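Local coordinates for LPXTG cell wall surface protein (Streptococcus gordonii, PDB 7AVK) that probably acts as a cell-wall-linked adhesin whose tandem SHIRT repeats, of which this chain is the tenth, form a stalk of variable length regulating bacterial surface interactions, at residues S11-K16 with T78-A83; T42-T47 with W56-Y61; H3-E8 with S71-V76. One frame throughout, in Å; residues are numbered along the deposited sequence. Where two conformers were deposited one is given.

Contact 1 (S11-K16 with T78-A83); sequences SGTPGK and TWEFTA. With IS8 (isothiocyanate), chain D.
With chi1 at -62°, Thr13 places OG1 opposite its own carbonyl carbon and within 2.8 Å of Phe81 N, while Phe81 swings its ring away from its backbone N (chi1 -178°), where Lys16 crosses one face. The contact is the end of the parallel pairing of the first and last strands of the SHIRT domain, where 3-11 gives way to a loop still held against 73-82. Ser11 makes the last bridge, with Trp79, and Gly12 N donates a nearly straight bond to Trp79 O (2.8 Å). One residue further, the side chain takes over: Thr13 OG1 accepts from Phe81 N, continuing the ladder in place of a backbone carbonyl. Ser11 OG accepts from Thr13 N (3.0 Å), an ST turn, and a type II turn from Thr13 to Lys16 follows, with Gly15 in its third position. Lys16, bent at chi2, carries CE over the Phe81 ring, 4.1 Å from the centroid. Its ammonium group lies over the same face, but modelled too close for a cation-pi distance to be trusted. In the neighbouring strands, Trp56 meets the Phe81 ring, and Phe9 packs edge-to-face with Trp79. An isothiocyanate (chain D) rests against the turn at Pro14 and Gly15. On the solvent side one water donates to both Gly12 O (3.0 Å) and Glu80 OE2 (2.6 Å).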
loop_
_atom_site.group_PDB
_atom_site.type_symbol
_atom_site.label_atom_id
_atom_site.label_comp_id
_atom_site.label_asym_id
_atom_site.label_seq_id
_atom_site.Cartn_x
_atom_site.Cartn_y
_atom_site.Cartn_z
ATOM N N SER A 11 3.837 -1.969 8.920
ATOM C CA SER A 11 3.682 -3.214 9.655
ATOM C C SER A 11 2.498 -3.110 10.623
ATOM O O SER A 11 2.409 -2.171 11.423
ATOM C CB SER A 11 4.926 -3.504 10.469
ATOM O OG SER A 11 4.658 -4.610 11.313
ATOM N N GLY A 12 1.609 -4.086 10.562
ATOM C CA GLY A 12 0.533 -4.223 11.522
ATOM C C GLY A 12 0.917 -4.973 12.771
ATOM O O GLY A 12 0.055 -5.187 13.628
ATOM N N THR A 13 2.176 -5.386 12.890
ATOM C CA THR A 13 2.651 -6.220 13.990
ATOM C C THR A 13 3.541 -5.349 14.860
ATOM O O THR A 13 4.678 -5.019 14.462
ATOM C CB THR A 13 3.416 -7.426 13.458
ATOM O OG1 THR A 13 2.539 -8.220 12.657
ATOM C CG2 THR A 13 4.017 -8.231 14.582
ATOM N N PRO A 14 3.042 -4.939 16.039
ATOM C CA PRO A 14 3.839 -4.066 16.917
ATOM C C PRO A 14 5.239 -4.617 17.130
ATOM O O PRO A 14 5.425 -5.799 17.400
ATOM C CB PRO A 14 3.028 -4.034 18.203
ATOM C CG PRO A 14 1.608 -4.176 17.694
ATOM C CD PRO A 14 1.715 -5.206 16.598
ATOM N N GLY A 15 6.198 -3.734 17.029
ATOM C CA GLY A 15 7.588 -4.060 17.300
ATOM C C GLY A 15 8.369 -4.583 16.108
ATOM O O GLY A 15 9.605 -4.654 16.200
ATOM N N LYS A 16 7.704 -4.945 15.026
ATOM C CA LYS A 16 8.363 -5.603 13.894
ATOM C C LYS A 16 8.344 -4.688 12.684
ATOM O O LYS A 16 7.289 -4.293 12.213
ATOM C CB LYS A 16 7.667 -6.940 13.571
ATOM C CG LYS A 16 8.483 -7.871 12.680
ATOM C CD LYS A 16 9.526 -8.650 13.472
ATOM C CE LYS A 16 10.366 -9.574 12.579
ATOM N NZ LYS A 16 9.525 -10.372 11.603
ATOM N N THR A 78 -1.306 -2.479 5.063
ATOM C CA THR A 78 -0.817 -3.083 6.273
ATOM C C THR A 78 -0.431 -4.532 5.982
ATOM O O THR A 78 -1.238 -5.273 5.371
ATOM C CB THR A 78 -1.897 -3.055 7.349
ATOM O OG1 THR A 78 -2.170 -1.690 7.661
ATOM C CG2 THR A 78 -1.469 -3.777 8.599
ATOM N N TRP A 79 0.767 -4.894 6.447
ATOM C CA TRP A 79 1.273 -6.279 6.364
ATOM C C TRP A 79 1.251 -6.796 7.792
ATOM O O TRP A 79 1.668 -6.101 8.627
ATOM C CB TRP A 79 2.643 -6.316 5.711
ATOM C CG TRP A 79 2.643 -5.997 4.255
ATOM C CD1 TRP A 79 2.553 -4.766 3.680
ATOM C CD2 TRP A 79 2.776 -6.945 3.183
ATOM N NE1 TRP A 79 2.624 -4.887 2.321
ATOM C CE2 TRP A 79 2.763 -6.206 1.985
ATOM C CE3 TRP A 79 2.919 -8.332 3.121
ATOM C CZ2 TRP A 79 2.866 -6.816 0.736
ATOM C CZ3 TRP A 79 3.029 -8.936 1.892
ATOM C CH2 TRP A 79 3.001 -8.185 0.719
ATOM N N GLU A 80 0.962 -8.057 7.999
ATOM C CA GLU A 80 1.004 -8.688 9.334
ATOM C C GLU A 80 2.098 -9.750 9.334
ATOM O O GLU A 80 2.178 -10.463 8.430
ATOM C CB GLU A 80 -0.336 -9.325 9.677
ATOM C CG GLU A 80 -1.532 -8.392 9.580
ATOM C CD GLU A 80 -1.664 -7.358 10.683
ATOM O OE1 GLU A 80 -0.884 -7.407 11.644
ATOM O OE2 GLU A 80 -2.560 -6.511 10.573
ATOM N N PHE A 81 2.838 -9.906 10.395
ATOM C CA PHE A 81 3.889 -10.915 10.532
ATOM C C PHE A 81 3.453 -12.021 11.484
ATOM O O PHE A 81 2.908 -11.732 12.558
ATOM C CB PHE A 81 5.168 -10.292 11.098
ATOM C CG PHE A 81 6.300 -11.237 11.236
ATOM C CD1 PHE A 81 6.980 -11.703 10.113
ATOM C CD2 PHE A 81 6.700 -11.663 12.497
ATOM C CE1 PHE A 81 8.043 -12.579 10.239
ATOM C CE2 PHE A 81 7.784 -12.533 12.628
ATOM C CZ PHE A 81 8.446 -12.992 11.479
ATOM N N THR A 82 3.671 -13.266 11.091
ATOM C CA THR A 82 3.454 -14.417 11.960
ATOM C C THR A 82 4.725 -15.249 11.975
ATOM O O THR A 82 5.230 -15.621 10.916
ATOM C CB THR A 82 2.279 -15.259 11.457
ATOM O OG1 THR A 82 2.642 -15.869 10.216
ATOM C CG2 THR A 82 1.046 -14.409 11.244
ATOM N N ALA A 83 5.247 -15.540 13.161
ATOM C CA ALA A 83 6.553 -16.172 13.267
ATOM C C ALA A 83 6.459 -17.688 13.126
ATOM O O ALA A 83 5.520 -18.315 13.620
ATOM C CB ALA A 83 7.209 -15.820 14.598
HETATM S S IS8 D . 6.153 -1.134 19.535
HETATM C C IS8 D . 5.839 -0.848 17.934
HETATM N N IS8 D . 5.587 -0.672 16.662
HETATM O O HOH W 1 -2.620 -4.664 12.471
#

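Contact 2 (T42-T47 with W56-Y61); sequences TQPSQT and WSFKSY. With IS8 (isothiocyanate), chain C.
Pro44 sets CG over the centre of the Phe58 ring, 3.8 Å from the centroid and only 2° off its normal, a CH-pi contact where the loop 42-47 of this SHIRT domain closes over strand 55-61 of its mixed sheet. This is the tight half. Pro44 is modelled in two conformers, and this CH-pi contact is that of one; Ser60 N covers the opposite face of the ring. CD of the proline also comes 3.7 Å from Tyr61 OH, and that hydroxyl donates to Thr42 O (2.7 Å), nearly along the C=O axis, so a buried phenol ties the start of the loop to the strand. Phe9 of strand 3-11 and Trp79 of strand 73-82 also touch Pro44. Toward solvent the grip is sparser. Thr47 O takes one straight bond from Phe58 N (2.9 Å), and a water donates both to that carbonyl and to Phe58 O. Beside Gln43, Ser60 and Tyr61 lies a bound isothiocyanate (chain C), its pocket completed by Thr64: its S lies at the edge of the Tyr61 ring, in plane, and its N near the edge of Phe58. Gln43, bent at chi2, brings up its amide, whose OE1 accepts from the isothiocyanate N at 3.1 Å.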
loop_
_atom_site.group_PDB
_atom_site.type_symbol
_atom_site.label_atom_id
_atom_site.label_comp_id
_atom_site.label_asym_id
_atom_site.label_seq_id
_atom_site.Cartn_x
_atom_site.Cartn_y
_atom_site.Cartn_z
ATOM N N THR A 42 -3.337 0.045 -6.059
ATOM C CA THR A 42 -2.744 -1.067 -6.769
ATOM C C THR A 42 -2.462 -2.208 -5.806
ATOM O O THR A 42 -1.873 -2.003 -4.750
ATOM C CB THR A 42 -1.442 -0.601 -7.426
ATOM O OG1 THR A 42 -1.728 0.516 -8.269
ATOM C CG2 THR A 42 -0.743 -1.713 -8.183
ATOM N N GLN A 43 -2.846 -3.426 -6.185
ATOM C CA GLN A 43 -2.527 -4.581 -5.375
ATOM C C GLN A 43 -1.026 -4.826 -5.376
ATOM O O GLN A 43 -0.391 -4.778 -6.449
ATOM C CB GLN A 43 -3.224 -5.832 -5.878
ATOM C CG GLN A 43 -4.726 -5.840 -5.664
ATOM C CD GLN A 43 -5.020 -5.962 -4.213
ATOM O OE1 GLN A 43 -5.731 -5.097 -3.605
ATOM N NE2 GLN A 43 -4.540 -7.041 -3.602
ATOM N N PRO A 44 -0.420 -5.173 -4.246
ATOM C CA PRO A 44 0.958 -5.702 -4.288
ATOM C C PRO A 44 0.982 -6.928 -5.192
ATOM O O PRO A 44 0.058 -7.741 -5.153
ATOM C CB PRO A 44 1.271 -6.052 -2.820
ATOM C CG PRO A 44 0.199 -5.182 -2.026
ATOM C CD PRO A 44 -0.993 -5.204 -2.898
ATOM N N SER A 45 2.063 -7.112 -5.950
ATOM C CA SER A 45 2.146 -8.194 -6.963
ATOM C C SER A 45 2.172 -9.553 -6.268
ATOM O O SER A 45 1.798 -10.541 -6.887
ATOM C CB SER A 45 3.307 -8.002 -7.865
ATOM O OG SER A 45 4.514 -8.052 -7.143
ATOM N N GLN A 46 2.679 -9.598 -5.045
ATOM C CA GLN A 46 2.628 -10.775 -4.165
ATOM C C GLN A 46 1.959 -10.319 -2.866
ATOM O O GLN A 46 2.219 -9.200 -2.429
ATOM C CB GLN A 46 4.021 -11.334 -3.884
ATOM C CG GLN A 46 4.792 -11.681 -5.139
ATOM C CD GLN A 46 4.153 -12.800 -5.928
ATOM O OE1 GLN A 46 3.411 -13.618 -5.403
ATOM N NE2 GLN A 46 4.405 -12.805 -7.225
ATOM N N THR A 47 1.128 -11.144 -2.257
ATOM C CA THR A 47 0.450 -10.781 -0.996
ATOM C C THR A 47 0.949 -11.629 0.161
ATOM O O THR A 47 0.413 -11.489 1.248
ATOM C CB THR A 47 -1.066 -10.825 -1.175
ATOM O OG1 THR A 47 -1.366 -12.132 -1.659
ATOM C CG2 THR A 47 -1.552 -9.755 -2.121
ATOM N N TRP A 56 5.058 -12.771 6.179
ATOM C CA TRP A 56 4.386 -11.469 6.096
ATOM C C TRP A 56 3.188 -11.662 5.171
ATOM O O TRP A 56 3.368 -12.169 4.049
ATOM C CB TRP A 56 5.312 -10.407 5.546
ATOM C CG TRP A 56 6.339 -9.951 6.517
ATOM C CD1 TRP A 56 7.621 -10.375 6.594
ATOM C CD2 TRP A 56 6.173 -8.942 7.530
ATOM N NE1 TRP A 56 8.257 -9.683 7.571
ATOM C CE2 TRP A 56 7.408 -8.797 8.171
ATOM C CE3 TRP A 56 5.102 -8.144 7.948
ATOM C CZ2 TRP A 56 7.607 -7.888 9.209
ATOM C CZ3 TRP A 56 5.303 -7.210 8.943
ATOM C CH2 TRP A 56 6.543 -7.096 9.575
ATOM N N SER A 57 2.007 -11.254 5.614
ATOM C CA SER A 57 0.775 -11.398 4.826
ATOM C C SER A 57 0.190 -10.011 4.614
ATOM O O SER A 57 0.062 -9.261 5.579
ATOM C CB SER A 57 -0.217 -12.289 5.510
ATOM O OG SER A 57 0.323 -13.572 5.722
ATOM N N PHE A 58 -0.202 -9.702 3.397
ATOM C CA PHE A 58 -0.808 -8.404 3.109
ATOM C C PHE A 58 -2.240 -8.472 3.597
ATOM O O PHE A 58 -3.028 -9.336 3.151
ATOM C CB PHE A 58 -0.809 -8.079 1.621
ATOM C CG PHE A 58 -1.353 -6.703 1.352
ATOM C CD1 PHE A 58 -0.703 -5.608 1.878
ATOM C CD2 PHE A 58 -2.481 -6.483 0.582
ATOM C CE1 PHE A 58 -1.165 -4.340 1.649
ATOM C CE2 PHE A 58 -2.944 -5.198 0.357
ATOM C CZ PHE A 58 -2.284 -4.124 0.896
ATOM N N LYS A 59 -2.610 -7.588 4.516
ATOM C CA LYS A 59 -4.022 -7.543 5.017
ATOM C C LYS A 59 -5.015 -6.774 4.025
ATOM O O LYS A 59 -5.912 -7.331 3.267
ATOM C CB LYS A 59 -4.036 -6.917 6.418
ATOM C CG LYS A 59 -5.391 -6.827 7.105
ATOM C CD LYS A 59 -5.267 -6.536 8.585
ATOM C CE LYS A 59 -6.565 -6.087 9.222
ATOM N NZ LYS A 59 -6.513 -6.170 10.701
ATOM N N SER A 60 -4.744 -5.488 3.890
ATOM C CA SER A 60 -5.578 -4.594 3.068
ATOM C C SER A 60 -4.975 -3.207 3.082
ATOM O O SER A 60 -4.103 -2.907 3.890
ATOM C CB SER A 60 -7.017 -4.466 3.636
ATOM O OG SER A 60 -6.943 -4.065 4.978
ATOM N N TYR A 61 -5.472 -2.399 2.182
ATOM C CA TYR A 61 -5.332 -0.977 2.298
ATOM C C TYR A 61 -6.415 -0.406 3.223
ATOM O O TYR A 61 -7.482 -1.014 3.444
ATOM C CB TYR A 61 -5.425 -0.306 0.919
ATOM C CG TYR A 61 -4.220 -0.654 0.042
ATOM C CD1 TYR A 61 -3.001 -0.017 0.253
ATOM C CD2 TYR A 61 -4.294 -1.592 -0.954
ATOM C CE1 TYR A 61 -1.891 -0.295 -0.517
ATOM C CE2 TYR A 61 -3.197 -1.895 -1.752
ATOM C CZ TYR A 61 -1.996 -1.234 -1.538
ATOM O OH TYR A 61 -0.870 -1.514 -2.282
HETATM S S IS8 C . -7.993 -2.768 -0.160
HETATM C C IS8 C . -7.401 -4.139 -0.468
HETATM N N IS8 C . -6.732 -5.215 -0.673
HETATM O O HOH W 2 -2.537 -12.061 2.431
#

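Contact 3 (H3-E8 with S71-V76); sequences HKAVHE and SDVKFV
Asp72 OD1 is gripped from both faces of its carboxylate plane: His3 ND1 donates to it from one (3.1 Å) and Lys4 N from the other (3.0 Å), each well out of that plane. The oxygen nevertheless lies in the plane of the imidazole, at its edge, with ring and carboxylate planes 76° apart, and Ser71 N covers one face of the ring. This pair of hydrogen bonds to one oxygen starts the pairing of the parallel strands 3-11 and 73-82. Beyond it the ladder is regular, alternating from strand to strand: Val73 N to Lys4 O, Val6 N to Val73 O, Phe75 N to Val6 O and Glu8 N to Phe75 O, the short segments running 20° apart. The two faces differ. On one, Ala5 CB packs on CB of Val73 (3.9 Å), a residue modelled in two conformers, and reaches the Phe75 ring at CE2 (4.1 Å), a buried apolar cluster; His7 lies on the same face. On the other, Lys74 bends at chi3 (-66°) and passes over Val6, Lys74 CG 3.9 Å from Val6 CG2; Lys74 NZ forms a salt bridge with OE1 of Glu8 (3.0 Å) in one of the two modelled conformers of that glutamate, on the anti side, though tilted out of the carboxylate plane. Parallel first and last strands at the centre of a mixed sheet are a beta-grasp trait, consistent with the ubiquitin clan. Strand 30-33 flanks 3-11 on its outer side, strand 55-61 flanks 73-82 further along, and His7 NE2 bonds Thr42 N of the loop after strand 38-39.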
loop_
_atom_site.group_PDB
_atom_site.type_symbol
_atom_site.label_atom_id
_atom_site.label_comp_id
_atom_site.label_asym_id
_atom_site.label_seq_id
_atom_site.Cartn_x
_atom_site.Cartn_y
_atom_site.Cartn_z
ATOM N N HIS A 3 -3.327 15.486 -10.245
ATOM C CA HIS A 3 -3.016 14.855 -8.964
ATOM C C HIS A 3 -2.479 13.448 -9.179
ATOM O O HIS A 3 -2.468 12.924 -10.285
ATOM C CB HIS A 3 -4.252 14.837 -8.074
ATOM C CG HIS A 3 -4.680 16.196 -7.655
ATOM N ND1 HIS A 3 -3.963 16.946 -6.743
ATOM C CD2 HIS A 3 -5.760 16.935 -8.010
ATOM C CE1 HIS A 3 -4.594 18.098 -6.565
ATOM N NE2 HIS A 3 -5.681 18.115 -7.322
ATOM N N LYS A 4 -2.006 12.847 -8.088
ATOM C CA LYS A 4 -1.479 11.504 -8.098
ATOM C C LYS A 4 -1.988 10.762 -6.870
ATOM O O LYS A 4 -2.427 11.374 -5.896
ATOM C CB LYS A 4 0.028 11.499 -8.141
ATOM C CG LYS A 4 0.685 12.119 -6.945
ATOM C CD LYS A 4 2.190 12.186 -7.101
ATOM C CE LYS A 4 2.855 13.053 -6.006
ATOM N NZ LYS A 4 4.202 13.558 -6.394
ATOM N N ALA A 5 -1.868 9.446 -6.920
ATOM C CA ALA A 5 -2.121 8.594 -5.773
ATOM C C ALA A 5 -0.841 7.810 -5.508
ATOM O O ALA A 5 -0.229 7.233 -6.427
ATOM C CB ALA A 5 -3.254 7.626 -6.024
ATOM N N VAL A 6 -0.430 7.804 -4.263
ATOM C CA VAL A 6 0.750 7.103 -3.813
ATOM C C VAL A 6 0.360 6.023 -2.817
ATOM O O VAL A 6 -0.720 6.054 -2.222
ATOM C CB VAL A 6 1.812 8.051 -3.202
ATOM C CG1 VAL A 6 2.008 9.278 -4.123
ATOM C CG2 VAL A 6 1.490 8.442 -1.778
ATOM N N HIS A 7 1.293 5.084 -2.611
ATOM C CA HIS A 7 1.123 3.961 -1.720
ATOM C C HIS A 7 2.177 4.021 -0.633
ATOM O O HIS A 7 3.325 4.396 -0.891
ATOM C CB HIS A 7 1.241 2.632 -2.480
ATOM C CG HIS A 7 0.292 2.520 -3.660
ATOM N ND1 HIS A 7 0.510 3.131 -4.871
ATOM C CD2 HIS A 7 -0.882 1.857 -3.797
ATOM C CE1 HIS A 7 -0.493 2.825 -5.692
ATOM N NE2 HIS A 7 -1.393 2.070 -5.063
ATOM N N GLU A 8 1.820 3.580 0.570
ATOM C CA GLU A 8 2.740 3.404 1.674
ATOM C C GLU A 8 2.405 2.087 2.339
ATOM O O GLU A 8 1.225 1.762 2.485
ATOM C CB GLU A 8 2.609 4.560 2.685
ATOM C CG GLU A 8 3.566 4.383 3.893
ATOM C CD GLU A 8 3.596 5.479 4.881
ATOM O OE1 GLU A 8 2.844 6.472 4.834
ATOM O OE2 GLU A 8 4.300 5.325 5.929
ATOM N N SER A 71 -6.634 17.245 -3.669
ATOM C CA SER A 71 -5.406 16.784 -3.041
ATOM C C SER A 71 -4.946 15.475 -3.673
ATOM O O SER A 71 -5.733 14.716 -4.201
ATOM C CB SER A 71 -5.602 16.541 -1.531
ATOM O OG SER A 71 -6.067 17.715 -0.903
ATOM N N ASP A 72 -3.645 15.235 -3.578
ATOM C CA ASP A 72 -3.113 13.923 -3.903
ATOM C C ASP A 72 -3.585 12.939 -2.834
ATOM O O ASP A 72 -3.899 13.322 -1.723
ATOM C CB ASP A 72 -1.584 13.932 -3.932
ATOM C CG ASP A 72 -1.019 14.829 -4.944
ATOM O OD1 ASP A 72 -1.670 15.015 -5.988
ATOM O OD2 ASP A 72 0.100 15.314 -4.770
ATOM N N VAL A 73 -3.630 11.659 -3.203
ATOM C CA VAL A 73 -4.233 10.552 -2.453
ATOM C C VAL A 73 -3.065 9.718 -1.917
ATOM O O VAL A 73 -2.123 9.483 -2.673
ATOM C CB VAL A 73 -5.171 9.690 -3.366
ATOM C CG1 VAL A 73 -5.603 8.379 -2.675
ATOM C CG2 VAL A 73 -6.333 10.558 -3.756
ATOM N N LYS A 74 -3.175 9.182 -0.658
ATOM C CA LYS A 74 -2.278 8.146 -0.172
ATOM C C LYS A 74 -3.100 6.956 0.302
ATOM O O LYS A 74 -4.001 7.097 1.138
ATOM C CB LYS A 74 -1.387 8.636 0.972
ATOM C CG LYS A 74 -0.469 7.534 1.500
ATOM C CD LYS A 74 0.452 7.896 2.687
ATOM C CE LYS A 74 1.500 8.918 2.299
ATOM N NZ LYS A 74 2.456 9.116 3.394
ATOM N N PHE A 75 -2.741 5.776 -0.191
ATOM C CA PHE A 75 -3.287 4.517 0.306
ATOM C C PHE A 75 -2.222 3.848 1.176
ATOM O O PHE A 75 -1.086 3.679 0.746
ATOM C CB PHE A 75 -3.614 3.601 -0.883
ATOM C CG PHE A 75 -4.731 4.122 -1.725
ATOM C CD1 PHE A 75 -6.048 4.062 -1.259
ATOM C CD2 PHE A 75 -4.495 4.619 -3.002
ATOM C CE1 PHE A 75 -7.132 4.531 -2.037
ATOM C CE2 PHE A 75 -5.585 5.055 -3.803
ATOM C CZ PHE A 75 -6.876 5.029 -3.294
ATOM N N VAL A 76 -2.629 3.461 2.392
ATOM C CA VAL A 76 -1.734 2.824 3.373
ATOM C C VAL A 76 -2.107 1.353 3.446
ATOM O O VAL A 76 -3.258 1.002 3.763
ATOM C CB VAL A 76 -1.861 3.500 4.734
ATOM C CG1 VAL A 76 -0.988 2.760 5.752
ATOM C CG2 VAL A 76 -1.458 4.978 4.637
#

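How the contacts relate
All three contacts lie in one SHIRT domain and reach one mixed sheet. Contacts 3 and 1 follow each other along the same parallel pair, 3-11 with 73-82, their centres about 22 Å apart on opposite sides of the chain's centre. Contact 2, about 13 Å from contact 1 and 16 Å from contact 3, uses the next strand, 55-61, and both of its segments fall in sequence between the two halves of each of the others. Backbone bonds such as Glu80 with Ser57 join contacts 1 and 2, while Tyr61 packs on Phe75 between 2 and 3. The parallel central pair puts the two chain termini at opposite ends of the domain, consistent with repeats joined in a stalk.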